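LbaCas13a H328A (C2c2) (Lachnospiraceae bacterium NK4A179, PDB 5WLH) binds pre-crRNA and, as an A-cleaving CRISPR-Cas13a enzyme, probably uses the guide to recognise and cut target RNA. Local coordinates at residues Y126-N131 and G135-E140; K888-L893 and I967-K972; Y1155-Y1160 and N1165-G1170; E1268-F1273 and A1326-R1331. One frame throughout, in Å; residues are numbered along the deposited sequence.

Contact 1: Y126-N131 and G135-E140; sequences YTNRRN and GSPAFE. With nucleotides of chain B.
With CG set beside its own backbone N (chi1 -82°) and the amide turned only slightly about CB-CG, Asn128 points ND2 out of the last turn of helix 115-130 toward the carbonyl of Gly135. The bond from Asn128 ND2 to Gly135 O is 3.1 Å long. It is nearly straight, 160° at the hydrogen, and the oxygen lies close to the amide plane of Asn128. ND2 stands 26° off the carbonyl plane of Gly135. Alongside, Pro137 brings its CD to 4.2 Å from Asn128 ND2. Gly135 adopts backbone angles where any CB would collide with the carbonyl O of the residue before it. If an alanine stood in place of Asn128, the Gly135 carbonyl would probably lose this donor and the loop this polar tie to the helix. Ser136 turns elsewhere, bonding Asp224. On the RNA side, Arg130 brings NH1 to 3.1 Å from OP1 of G15 of chain B, while its CD lies over one face of the Tyr126 ring. Taken together, this is a side-chain-to-backbone tether between a helix's C-terminal turn and the loop following it, on a helix whose Arg130 reaches a phosphate of the bound pre-crRNA.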
# COMPACT_ATOMS: atom_id res chain seq x y z
N TYR A 126 -17.90 37.08 -13.67
CA TYR A 126 -17.88 35.65 -13.95
C TYR A 126 -19.02 35.25 -14.88
O TYR A 126 -18.80 34.56 -15.89
CB TYR A 126 -17.96 34.88 -12.63
CG TYR A 126 -18.13 33.38 -12.79
CD1 TYR A 126 -17.28 32.66 -13.62
CD2 TYR A 126 -19.12 32.70 -12.10
CE1 TYR A 126 -17.43 31.29 -13.78
CE2 TYR A 126 -19.28 31.33 -12.25
CZ TYR A 126 -18.43 30.63 -13.09
OH TYR A 126 -18.57 29.28 -13.24
N THR A 127 -20.24 35.69 -14.57
CA THR A 127 -21.39 35.36 -15.41
C THR A 127 -21.21 35.88 -16.83
O THR A 127 -21.64 35.24 -17.79
CB THR A 127 -22.67 35.92 -14.78
OG1 THR A 127 -22.87 35.28 -13.52
CG2 THR A 127 -23.89 35.64 -15.66
N ASN A 128 -20.56 37.04 -16.98
CA ASN A 128 -20.30 37.56 -18.31
C ASN A 128 -19.40 36.62 -19.10
O ASN A 128 -19.54 36.51 -20.33
CB ASN A 128 -19.69 38.95 -18.23
CG ASN A 128 -20.73 40.03 -18.03
OD1 ASN A 128 -21.90 39.74 -17.79
ND2 ASN A 128 -20.31 41.28 -18.13
N ARG A 129 -18.47 35.94 -18.43
CA ARG A 129 -17.61 34.98 -19.11
C ARG A 129 -18.40 33.78 -19.63
O ARG A 129 -18.28 33.40 -20.80
CB ARG A 129 -16.49 34.51 -18.18
CG ARG A 129 -15.56 35.61 -17.75
CD ARG A 129 -14.40 35.06 -16.94
NE ARG A 129 -13.74 36.12 -16.19
CZ ARG A 129 -12.82 36.92 -16.69
NH1 ARG A 129 -12.26 37.86 -15.93
NH2 ARG A 129 -12.44 36.79 -17.96
N ARG A 130 -19.22 33.18 -18.76
CA ARG A 130 -19.96 31.99 -19.16
C ARG A 130 -21.01 32.30 -20.21
O ARG A 130 -21.29 31.46 -21.08
CB ARG A 130 -20.63 31.35 -17.94
CG ARG A 130 -19.95 31.63 -16.62
CD ARG A 130 -20.77 31.08 -15.48
NE ARG A 130 -20.70 29.62 -15.41
CZ ARG A 130 -21.70 28.84 -15.02
NH1 ARG A 130 -21.55 27.52 -14.98
NH2 ARG A 130 -22.86 29.38 -14.66
N ASN A 131 -21.60 33.49 -20.17
CA ASN A 131 -22.60 33.88 -21.14
C ASN A 131 -22.00 34.60 -22.33
O ASN A 131 -22.73 35.25 -23.08
CB ASN A 131 -23.67 34.76 -20.48
CG ASN A 131 -24.61 33.96 -19.60
OD1 ASN A 131 -24.34 33.73 -18.43
ND2 ASN A 131 -25.72 33.52 -20.18
N GLY A 135 -16.87 42.19 -21.93
CA GLY A 135 -16.61 43.41 -21.19
C GLY A 135 -16.84 43.25 -19.70
O GLY A 135 -17.58 42.37 -19.23
N SER A 136 -16.18 44.13 -18.94
CA SER A 136 -16.38 44.21 -17.51
C SER A 136 -17.77 44.76 -17.21
O SER A 136 -18.28 45.61 -17.95
CB SER A 136 -15.33 45.13 -16.87
OG SER A 136 -14.02 44.83 -17.32
N PRO A 137 -18.39 44.30 -16.14
CA PRO A 137 -19.69 44.85 -15.75
C PRO A 137 -19.54 46.31 -15.34
O PRO A 137 -18.46 46.77 -14.97
CB PRO A 137 -20.12 43.98 -14.57
CG PRO A 137 -18.89 43.34 -14.08
CD PRO A 137 -17.96 43.22 -15.24
N ALA A 138 -20.66 47.03 -15.42
CA ALA A 138 -20.75 48.40 -14.94
C ALA A 138 -21.39 48.40 -13.56
O ALA A 138 -22.35 47.68 -13.30
CB ALA A 138 -21.56 49.27 -15.90
N PHE A 139 -20.84 49.22 -12.66
CA PHE A 139 -21.32 49.18 -11.28
C PHE A 139 -22.77 49.66 -11.15
O PHE A 139 -23.42 49.36 -10.14
CB PHE A 139 -20.40 50.00 -10.39
CG PHE A 139 -19.19 49.24 -9.92
CD1 PHE A 139 -19.30 48.31 -8.90
CD2 PHE A 139 -17.96 49.43 -10.52
CE1 PHE A 139 -18.19 47.60 -8.46
CE2 PHE A 139 -16.85 48.72 -10.09
CZ PHE A 139 -16.97 47.81 -9.05
N GLU A 140 -23.29 50.39 -12.14
CA GLU A 140 -24.69 50.82 -12.10
C GLU A 140 -25.65 49.65 -11.96
O GLU A 140 -26.72 49.79 -11.36
CB GLU A 140 -25.02 51.63 -13.35
CG GLU A 140 -24.46 53.04 -13.35
CD GLU A 140 -23.00 53.10 -13.76
OE1 GLU A 140 -22.46 54.22 -13.85
OE2 GLU A 140 -22.39 52.03 -14.00
P G B 15 -19.98 25.52 -17.75
OP1 G B 15 -20.37 26.96 -17.77
OP2 G B 15 -21.04 24.47 -17.75
O5' G B 15 -18.97 25.22 -18.93
C5' G B 15 -17.88 26.08 -19.16
C4' G B 15 -16.83 25.43 -20.01
O4' G B 15 -16.31 24.25 -19.34
C3' G B 15 -17.29 24.91 -21.36
O3' G B 15 -17.34 25.96 -22.32
C2' G B 15 -16.24 23.86 -21.68
O2' G B 15 -15.05 24.48 -22.13
C1' G B 15 -15.97 23.27 -20.29
N9 G B 15 -16.78 22.07 -20.04
C8 G B 15 -18.08 22.03 -19.59
N7 G B 15 -18.55 20.81 -19.49
C5 G B 15 -17.51 20.01 -19.91
C6 G B 15 -17.44 18.60 -20.01
O6 G B 15 -18.33 17.79 -19.74
N1 G B 15 -16.21 18.18 -20.49
C2 G B 15 -15.16 19.01 -20.81
N2 G B 15 -14.04 18.42 -21.24
N3 G B 15 -15.21 20.33 -20.71
C4 G B 15 -16.40 20.76 -20.26

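Contact 2: K888-L893 and I967-K972; sequences KPYAGL and IDLSVK. With nucleotides of chain B.
Two waters carry all the polar traffic between Tyr890 and the helix bearing Asp968 and Lys972; no direct hydrogen bond crosses. Tyr890 OH donates a hydrogen bond to the first water, 2.6 Å away, and that water donates in turn to Asp968 OD2. The second water donates to Tyr890 OH and accepts from Lys972 NZ, at 3.0 Å from NZ. Lys972 NZ then closes the ring by bonding Asp968 OD2 directly at 2.6 Å, a salt bridge made to the syn lone pair of the carboxylate oxygen. Tyr890 OH thus acts once as donor and once as acceptor. Below this polar ring the contact is apolar: Tyr890 CE1 meets Leu969 CD1 at 4.1 Å, the two side chains crossing at a slant. Leu969 reaches there with CG swung anti to its backbone N (chi1 171°). Met635 of helix 635-645 touches Tyr890, Leu969 and Lys972. On another side of helix 960-974, Val971 CG1 lies 3.3 Å from O4' of U35 of chain B, so this helix touches the ribose of the bound RNA as well. Tyr890 itself comes from a type I turn, Lys888 to Ala891. The pattern is that of an i to i+4 helical ion pair joined through water to a tyrosine in the turn that leads into another helix, 891-898, in a mainly helical part of the protein.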
# COMPACT_ATOMS: atom_id res chain seq x y z
N LYS A 888 -4.47 -19.09 33.55
CA LYS A 888 -4.86 -20.02 32.49
C LYS A 888 -5.47 -19.24 31.32
O LYS A 888 -6.64 -19.42 30.99
CB LYS A 888 -5.85 -21.06 33.02
CG LYS A 888 -5.37 -21.86 34.21
CD LYS A 888 -4.35 -22.92 33.81
CE LYS A 888 -3.54 -23.38 35.03
NZ LYS A 888 -2.26 -24.04 34.64
N PRO A 889 -4.69 -18.39 30.66
CA PRO A 889 -5.27 -17.53 29.61
C PRO A 889 -5.82 -18.29 28.40
O PRO A 889 -6.71 -17.77 27.73
CB PRO A 889 -4.12 -16.60 29.22
CG PRO A 889 -2.87 -17.33 29.63
CD PRO A 889 -3.25 -18.11 30.86
N TYR A 890 -5.33 -19.50 28.11
CA TYR A 890 -5.71 -20.18 26.87
C TYR A 890 -6.83 -21.19 27.05
O TYR A 890 -7.20 -21.85 26.08
CB TYR A 890 -4.49 -20.87 26.25
CG TYR A 890 -3.52 -19.88 25.69
CD1 TYR A 890 -3.69 -19.36 24.40
CD2 TYR A 890 -2.46 -19.42 26.44
CE1 TYR A 890 -2.81 -18.41 23.90
CE2 TYR A 890 -1.57 -18.50 25.95
CZ TYR A 890 -1.75 -17.99 24.69
OH TYR A 890 -0.84 -17.06 24.22
N ALA A 891 -7.42 -21.28 28.25
CA ALA A 891 -8.38 -22.34 28.53
C ALA A 891 -9.50 -22.39 27.48
O ALA A 891 -9.75 -23.44 26.88
CB ALA A 891 -8.96 -22.15 29.94
N GLY A 892 -10.16 -21.26 27.23
CA GLY A 892 -11.28 -21.27 26.31
C GLY A 892 -10.86 -21.45 24.86
O GLY A 892 -11.51 -22.15 24.08
N LEU A 893 -9.75 -20.83 24.48
CA LEU A 893 -9.29 -20.90 23.10
C LEU A 893 -9.00 -22.33 22.66
O LEU A 893 -9.23 -22.69 21.50
CB LEU A 893 -8.04 -20.04 22.93
CG LEU A 893 -7.53 -19.86 21.51
CD1 LEU A 893 -8.63 -19.30 20.61
CD2 LEU A 893 -6.30 -18.96 21.53
N ILE A 967 -2.64 -15.93 16.39
CA ILE A 967 -1.48 -15.33 15.72
C ILE A 967 -0.47 -14.86 16.74
O ILE A 967 0.74 -15.04 16.57
CB ILE A 967 -1.91 -14.19 14.79
CG1 ILE A 967 -2.89 -14.68 13.73
CG2 ILE A 967 -0.66 -13.59 14.10
CD1 ILE A 967 -3.31 -13.58 12.76
N ASP A 968 -0.95 -14.23 17.82
CA ASP A 968 -0.07 -13.77 18.89
C ASP A 968 0.73 -14.92 19.48
O ASP A 968 1.93 -14.76 19.77
CB ASP A 968 -0.90 -13.07 19.97
CG ASP A 968 -0.07 -12.69 21.19
OD1 ASP A 968 0.54 -11.61 21.17
OD2 ASP A 968 -0.02 -13.49 22.15
N LEU A 969 0.10 -16.09 19.63
CA LEU A 969 0.83 -17.27 20.08
C LEU A 969 1.95 -17.59 19.10
O LEU A 969 3.09 -17.85 19.52
CB LEU A 969 -0.13 -18.46 20.25
CG LEU A 969 0.53 -19.82 20.50
CD1 LEU A 969 -0.24 -20.64 21.55
CD2 LEU A 969 0.67 -20.62 19.20
N SER A 970 1.68 -17.50 17.80
CA SER A 970 2.72 -17.72 16.80
C SER A 970 3.82 -16.68 16.88
O SER A 970 5.01 -17.02 16.81
CB SER A 970 2.09 -17.75 15.40
OG SER A 970 1.38 -18.94 15.22
N VAL A 971 3.46 -15.40 17.02
CA VAL A 971 4.50 -14.36 17.13
C VAL A 971 5.50 -14.74 18.21
O VAL A 971 6.72 -14.73 18.00
CB VAL A 971 3.87 -12.99 17.42
CG1 VAL A 971 4.96 -11.95 17.73
CG2 VAL A 971 3.01 -12.52 16.27
N LYS A 972 4.98 -15.10 19.38
CA LYS A 972 5.84 -15.39 20.53
C LYS A 972 6.65 -16.66 20.30
O LYS A 972 7.87 -16.68 20.53
CB LYS A 972 4.97 -15.51 21.78
CG LYS A 972 4.44 -14.16 22.28
CD LYS A 972 3.14 -14.29 23.04
CE LYS A 972 2.78 -13.02 23.79
NZ LYS A 972 1.36 -13.06 24.31
P U B 35 5.86 -6.96 20.24
OP1 U B 35 4.54 -6.90 19.59
OP2 U B 35 5.82 -7.25 21.70
O5' U B 35 6.80 -8.02 19.54
C5' U B 35 6.67 -9.40 19.79
C4' U B 35 7.76 -10.14 19.07
O4' U B 35 7.61 -9.95 17.65
C3' U B 35 9.16 -9.64 19.37
O3' U B 35 9.64 -10.18 20.57
C2' U B 35 9.94 -10.07 18.13
O2' U B 35 10.35 -11.42 18.25
C1' U B 35 8.88 -9.96 17.03
N1 U B 35 9.03 -8.70 16.26
C2 U B 35 9.97 -8.73 15.25
O2 U B 35 10.61 -9.73 14.97
N3 U B 35 10.11 -7.56 14.56
C4 U B 35 9.44 -6.38 14.80
O4 U B 35 9.71 -5.41 14.09
C5 U B 35 8.50 -6.42 15.87
C6 U B 35 8.32 -7.56 16.55
O HOH W 1 -1.79 -15.48 22.40
O HOH W 2 0.85 -15.51 25.96

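Contact 3: Y1155-Y1160 and N1165-G1170; sequences YVTLDY and NRKING
Lys1167 starts its side chain against the partner strand: its CB lies 3.8 Å from Leu1158 O, and CG comes closer, 3.4 Å from that same oxygen. The first torsion (chi1 -169°) puts CG opposite the backbone N, and the chain is extended beyond it; CD carries it onward, and CE comes in obliquely to meet Thr1157 CG2 at 3.7 Å. At the tip, NZ stays 5.9 Å from Asp1159 OD2, too far to pair, and has a long, weak ion pair with Glu470; Asp1159 OD2 is hydrogen-bonded to Gln1161 NE2. Thr1157 and Asn1169 lie side by side on this same face of the hairpin. The amide ND2 of Asn1169 bonds Glu470 and Ile471 on strand 470-472, which runs parallel to 1166-1169 and bonds the edge of that strand facing away from 1157-1160. On the reverse face Leu1158 CB packs on Ile1168 CB at 4.0 Å, with Tyr1187 touching both residues. In the antiparallel ladder, Leu1158 and Ile1168 form a hydrogen-bonded pair, with Ile1168 N 2.7 Å from Leu1158 O, and Tyr1160 and Arg1166 form a second. Gly1170 N adds a weak bond to Val1156 O, just where the next helix begins. With Lys1167 and Asp1159 not paired, cohesion across these strands probably rests chiefly on backbone hydrogen bonds and the Leu1158-Ile1168 packing, and any attraction between the two charges is probably modest.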
# COMPACT_ATOMS: atom_id res chain seq x y z
N TYR A 1155 -23.86 -21.29 -21.40
CA TYR A 1155 -23.32 -20.03 -20.92
C TYR A 1155 -24.24 -19.41 -19.87
O TYR A 1155 -23.77 -18.83 -18.88
CB TYR A 1155 -23.15 -19.09 -22.10
CG TYR A 1155 -22.51 -17.75 -21.82
CD1 TYR A 1155 -21.13 -17.60 -21.82
CD2 TYR A 1155 -23.29 -16.62 -21.62
CE1 TYR A 1155 -20.53 -16.37 -21.60
CE2 TYR A 1155 -22.71 -15.38 -21.39
CZ TYR A 1155 -21.33 -15.27 -21.40
OH TYR A 1155 -20.75 -14.04 -21.18
N VAL A 1156 -25.56 -19.54 -20.07
CA VAL A 1156 -26.54 -18.93 -19.18
C VAL A 1156 -26.95 -19.89 -18.07
O VAL A 1156 -27.14 -19.49 -16.92
CB VAL A 1156 -27.76 -18.45 -19.99
CG1 VAL A 1156 -28.78 -17.74 -19.10
CG2 VAL A 1156 -27.33 -17.57 -21.14
N THR A 1157 -27.08 -21.18 -18.40
CA THR A 1157 -27.69 -22.13 -17.49
C THR A 1157 -26.96 -23.46 -17.57
O THR A 1157 -26.80 -24.02 -18.66
CB THR A 1157 -29.17 -22.33 -17.85
OG1 THR A 1157 -29.88 -21.09 -17.65
CG2 THR A 1157 -29.79 -23.41 -16.99
N LEU A 1158 -26.53 -23.97 -16.42
CA LEU A 1158 -26.00 -25.33 -16.34
C LEU A 1158 -27.03 -26.21 -15.66
O LEU A 1158 -27.54 -25.87 -14.59
CB LEU A 1158 -24.68 -25.38 -15.57
CG LEU A 1158 -23.40 -25.08 -16.33
CD1 LEU A 1158 -22.30 -24.71 -15.34
CD2 LEU A 1158 -22.97 -26.26 -17.21
N ASP A 1159 -27.36 -27.33 -16.29
CA ASP A 1159 -28.30 -28.29 -15.70
C ASP A 1159 -27.54 -29.59 -15.50
O ASP A 1159 -27.64 -30.52 -16.31
CB ASP A 1159 -29.51 -28.46 -16.59
CG ASP A 1159 -30.54 -29.40 -15.99
OD1 ASP A 1159 -30.51 -29.62 -14.76
OD2 ASP A 1159 -31.38 -29.91 -16.76
N TYR A 1160 -26.78 -29.66 -14.41
CA TYR A 1160 -25.95 -30.82 -14.15
C TYR A 1160 -26.80 -31.91 -13.53
O TYR A 1160 -27.38 -31.71 -12.46
CB TYR A 1160 -24.79 -30.47 -13.22
CG TYR A 1160 -23.91 -31.65 -12.91
CD1 TYR A 1160 -23.13 -32.23 -13.89
CD2 TYR A 1160 -23.88 -32.19 -11.63
CE1 TYR A 1160 -22.33 -33.32 -13.61
CE2 TYR A 1160 -23.07 -33.28 -11.33
CZ TYR A 1160 -22.30 -33.84 -12.33
OH TYR A 1160 -21.50 -34.92 -12.06
N ASN A 1165 -26.40 -33.46 -8.39
CA ASN A 1165 -27.09 -32.68 -9.41
C ASN A 1165 -27.29 -31.24 -8.95
O ASN A 1165 -27.49 -30.95 -7.77
CB ASN A 1165 -28.45 -33.30 -9.73
CG ASN A 1165 -29.36 -33.38 -8.52
OD1 ASN A 1165 -29.01 -34.00 -7.52
ND2 ASN A 1165 -30.51 -32.74 -8.60
N ARG A 1166 -27.25 -30.33 -9.92
CA ARG A 1166 -27.45 -28.93 -9.60
C ARG A 1166 -27.76 -28.17 -10.88
O ARG A 1166 -27.19 -28.47 -11.93
CB ARG A 1166 -26.23 -28.31 -8.90
CG ARG A 1166 -26.59 -27.14 -8.01
CD ARG A 1166 -25.46 -26.70 -7.08
NE ARG A 1166 -26.00 -25.98 -5.94
CZ ARG A 1166 -25.31 -25.16 -5.15
NH1 ARG A 1166 -24.03 -24.95 -5.38
NH2 ARG A 1166 -25.91 -24.55 -4.13
N LYS A 1167 -28.66 -27.21 -10.78
CA LYS A 1167 -28.95 -26.30 -11.87
C LYS A 1167 -28.42 -24.94 -11.48
O LYS A 1167 -28.71 -24.45 -10.38
CB LYS A 1167 -30.45 -26.23 -12.17
CG LYS A 1167 -30.77 -25.51 -13.48
CD LYS A 1167 -32.26 -25.36 -13.68
CE LYS A 1167 -32.59 -25.04 -15.13
NZ LYS A 1167 -34.06 -24.83 -15.33
N ILE A 1168 -27.65 -24.33 -12.38
CA ILE A 1168 -26.95 -23.07 -12.15
C ILE A 1168 -27.45 -22.08 -13.19
O ILE A 1168 -27.14 -22.22 -14.38
CB ILE A 1168 -25.43 -23.22 -12.26
CG1 ILE A 1168 -24.95 -24.51 -11.58
CG2 ILE A 1168 -24.72 -21.98 -11.71
CD1 ILE A 1168 -24.98 -24.45 -10.09
N ASN A 1169 -28.20 -21.07 -12.74
CA ASN A 1169 -28.60 -19.95 -13.57
C ASN A 1169 -27.58 -18.83 -13.40
O ASN A 1169 -27.12 -18.57 -12.29
CB ASN A 1169 -29.99 -19.47 -13.18
CG ASN A 1169 -31.05 -20.59 -13.30
OD1 ASN A 1169 -31.41 -20.99 -14.40
ND2 ASN A 1169 -31.53 -21.09 -12.17
N GLY A 1170 -27.20 -18.19 -14.50
CA GLY A 1170 -26.02 -17.33 -14.46
C GLY A 1170 -24.74 -18.15 -14.44
O GLY A 1170 -23.77 -17.77 -13.76

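Contact 4: E1268-F1273 and A1326-R1331; sequences EVFDRF and ARITIR. With nucleotides of chain B.
A site where ribose 2'-hydroxyls of the pre-crRNA meet the protein forms where Asp1271, on helix 1262-1273, comes against Ala1326 on strand 1321-1330. Ala1326 N donates to Asp1271 OD1 at 2.8 Å in a straight bond, 180° at the hydrogen, from well above the carboxylate plane. The same OD1 accepts from O2' of A3 of chain B, modelled at a doubtfully short 2.5 Å; OD1 thus appears to serve both strand and RNA. The other oxygen, OD2, forms a salt bridge with Lys1308. With an alanine in place of Asp1271, the Ala1326 amide and the A3 hydroxyl would probably both lose their acceptor, and Lys1308 its counter-charge. Phe1270, its ring carried away from the backbone N by a chi1 of -179°, sets CD2 3.9 Å from Ala1326 CB. Its CB touches Ile1328 CD1 at 3.8 Å, the side chains crossing at about a right angle. One ring edge faces A4 of chain B, with CE2 of Phe1270 3.6 Å from its O2'. Helix and strand run nearly antiparallel, at 155°, their axes 7.4 Å apart. The strand is an outer one of a four-stranded antiparallel sheet, beside 1297-1310; Pro1285 of helix 1284-1294 touches both Phe1270 and Ile1328.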
# COMPACT_ATOMS: atom_id res chain seq x y z
N GLU A 1268 9.72 -5.97 -14.63
CA GLU A 1268 8.76 -6.64 -15.49
C GLU A 1268 7.34 -6.44 -14.98
O GLU A 1268 6.41 -6.36 -15.79
CB GLU A 1268 9.09 -8.13 -15.62
CG GLU A 1268 8.15 -8.80 -16.62
CD GLU A 1268 8.47 -10.25 -16.87
OE1 GLU A 1268 7.72 -10.88 -17.63
OE2 GLU A 1268 9.46 -10.76 -16.29
N VAL A 1269 7.16 -6.35 -13.66
CA VAL A 1269 5.85 -5.98 -13.13
C VAL A 1269 5.45 -4.62 -13.67
O VAL A 1269 4.36 -4.44 -14.22
CB VAL A 1269 5.89 -6.00 -11.59
CG1 VAL A 1269 4.62 -5.33 -11.00
CG2 VAL A 1269 6.02 -7.43 -11.07
N PHE A 1270 6.34 -3.64 -13.55
CA PHE A 1270 6.07 -2.31 -14.09
C PHE A 1270 5.75 -2.37 -15.58
O PHE A 1270 4.85 -1.68 -16.06
CB PHE A 1270 7.28 -1.40 -13.85
CG PHE A 1270 7.11 -0.01 -14.37
CD1 PHE A 1270 6.14 0.83 -13.82
CD2 PHE A 1270 7.96 0.50 -15.35
CE1 PHE A 1270 5.97 2.12 -14.28
CE2 PHE A 1270 7.81 1.79 -15.81
CZ PHE A 1270 6.83 2.62 -15.26
N ASP A 1271 6.49 -3.19 -16.32
CA ASP A 1271 6.34 -3.20 -17.77
C ASP A 1271 5.00 -3.78 -18.19
O ASP A 1271 4.34 -3.24 -19.08
CB ASP A 1271 7.48 -3.98 -18.42
CG ASP A 1271 7.34 -4.00 -19.93
OD1 ASP A 1271 7.84 -3.06 -20.59
OD2 ASP A 1271 6.70 -4.94 -20.44
N ARG A 1272 4.58 -4.89 -17.56
CA ARG A 1272 3.41 -5.57 -18.10
C ARG A 1272 2.53 -6.33 -17.12
O ARG A 1272 1.60 -7.01 -17.58
CB ARG A 1272 3.84 -6.56 -19.21
CG ARG A 1272 4.82 -7.64 -18.77
CD ARG A 1272 5.07 -8.58 -19.96
NE ARG A 1272 6.14 -9.54 -19.76
CZ ARG A 1272 6.56 -10.36 -20.72
NH1 ARG A 1272 5.99 -10.30 -21.92
NH2 ARG A 1272 7.53 -11.23 -20.49
N PHE A 1273 2.74 -6.26 -15.80
CA PHE A 1273 1.83 -7.00 -14.93
C PHE A 1273 0.55 -6.21 -14.70
O PHE A 1273 -0.52 -6.81 -14.49
CB PHE A 1273 2.54 -7.31 -13.61
CG PHE A 1273 1.91 -8.43 -12.83
CD1 PHE A 1273 1.95 -9.74 -13.30
CD2 PHE A 1273 1.30 -8.17 -11.61
CE1 PHE A 1273 1.39 -10.76 -12.57
CE2 PHE A 1273 0.73 -9.21 -10.87
CZ PHE A 1273 0.79 -10.50 -11.34
N ALA A 1326 10.57 -2.39 -20.29
CA ALA A 1326 10.99 -1.39 -19.30
C ALA A 1326 12.04 -1.99 -18.39
O ALA A 1326 11.93 -3.14 -17.96
CB ALA A 1326 9.80 -0.91 -18.46
N ARG A 1327 13.07 -1.21 -18.07
CA ARG A 1327 14.08 -1.65 -17.12
C ARG A 1327 14.26 -0.54 -16.10
O ARG A 1327 14.66 0.58 -16.45
CB ARG A 1327 15.41 -1.98 -17.81
CG ARG A 1327 16.46 -2.49 -16.83
CD ARG A 1327 17.52 -3.32 -17.55
NE ARG A 1327 18.69 -2.50 -17.85
CZ ARG A 1327 19.62 -2.20 -16.95
NH1 ARG A 1327 20.64 -1.44 -17.30
NH2 ARG A 1327 19.53 -2.67 -15.71
N ILE A 1328 13.90 -0.83 -14.86
CA ILE A 1328 14.16 0.09 -13.75
C ILE A 1328 15.55 -0.21 -13.23
O ILE A 1328 15.86 -1.34 -12.85
CB ILE A 1328 13.12 -0.09 -12.63
CG1 ILE A 1328 11.69 0.13 -13.17
CG2 ILE A 1328 13.44 0.82 -11.48
CD1 ILE A 1328 10.58 -0.34 -12.20
N THR A 1329 16.40 0.80 -13.24
CA THR A 1329 17.71 0.58 -12.67
C THR A 1329 17.97 1.76 -11.77
O THR A 1329 17.08 2.61 -11.58
CB THR A 1329 18.77 0.41 -13.76
OG1 THR A 1329 19.97 -0.09 -13.17
CG2 THR A 1329 19.03 1.73 -14.47
N ILE A 1330 19.17 1.83 -11.22
CA ILE A 1330 19.54 2.91 -10.30
C ILE A 1330 20.67 3.69 -10.95
O ILE A 1330 21.54 3.10 -11.59
CB ILE A 1330 19.91 2.34 -8.92
CG1 ILE A 1330 18.67 1.69 -8.30
CG2 ILE A 1330 20.43 3.42 -8.02
CD1 ILE A 1330 18.94 0.90 -7.06
N ARG A 1331 20.62 5.02 -10.80
CA ARG A 1331 21.64 5.90 -11.39
C ARG A 1331 23.04 5.37 -11.08
O ARG A 1331 23.35 5.08 -9.92
CB ARG A 1331 21.47 7.32 -10.86
CG ARG A 1331 21.97 8.41 -11.81
CD ARG A 1331 21.49 9.79 -11.38
NE ARG A 1331 22.11 10.21 -10.13
CZ ARG A 1331 21.97 11.42 -9.59
NH1 ARG A 1331 21.21 12.33 -10.20
NH2 ARG A 1331 22.58 11.72 -8.45
P A B 4 4.77 1.08 -23.18
OP1 A B 4 3.48 1.10 -22.43
OP2 A B 4 4.95 1.92 -24.40
O5' A B 4 5.94 1.48 -22.19
C5' A B 4 6.10 0.80 -20.96
C4' A B 4 7.40 1.20 -20.31
O4' A B 4 8.50 0.80 -21.16
C3' A B 4 7.59 2.70 -20.14
O3' A B 4 6.94 3.19 -19.00
C2' A B 4 9.11 2.82 -20.08
O2' A B 4 9.60 2.40 -18.82
C1' A B 4 9.52 1.77 -21.11
N9 A B 4 9.67 2.34 -22.46
C8 A B 4 8.81 2.28 -23.53
N7 A B 4 9.28 2.87 -24.61
C5 A B 4 10.53 3.34 -24.21
C6 A B 4 11.55 4.07 -24.87
N6 A B 4 11.49 4.47 -26.14
N1 A B 4 12.66 4.36 -24.16
C2 A B 4 12.75 3.97 -22.89
N3 A B 4 11.86 3.29 -22.17
C4 A B 4 10.77 3.02 -22.89
P A B 3 3.33 -1.06 -28.10
OP1 A B 3 2.94 0.16 -27.33
OP2 A B 3 3.65 -0.97 -29.54
O5' A B 3 4.59 -1.76 -27.44
C5' A B 3 5.51 -1.01 -26.70
C4' A B 3 5.86 -1.73 -25.44
O4' A B 3 7.07 -2.50 -25.68
C3' A B 3 6.21 -0.80 -24.29
O3' A B 3 5.07 -0.45 -23.53
C2' A B 3 7.28 -1.55 -23.53
O2' A B 3 6.69 -2.57 -22.74
C1' A B 3 8.02 -2.22 -24.68
N9 A B 3 9.03 -1.35 -25.31
C8 A B 3 9.05 -0.91 -26.62
N7 A B 3 10.08 -0.16 -26.91
C5 A B 3 10.79 -0.10 -25.71
C6 A B 3 12.01 0.51 -25.36
N6 A B 3 12.71 1.25 -26.21
N1 A B 3 12.46 0.36 -24.09
C2 A B 3 11.73 -0.38 -23.24
N3 A B 3 10.58 -1.01 -23.47
C4 A B 3 10.16 -0.84 -24.73

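From the N terminus, contact 1 comes first and closes a very short loop, tying helix 115-130 to the loop that follows it. Contact 2 closes a much longer, mainly helical excursion of 73 residues between 888-893 and 967-972. Contact 3 is again local, a hairpin with four residues between its segments, and contact 4 brings helix 1262-1273 onto strand 1321-1330 across a span containing both helix and strand. All four follow in series, so none nests or crosses another, and none touches another. Contacts 1 and 2 lie on opposite sides of the chain's centre, about 73 Å between centres. Contacts 1, 2 and 4 each border RNA; contact 3 stays about 18 Å away at its nearest atom.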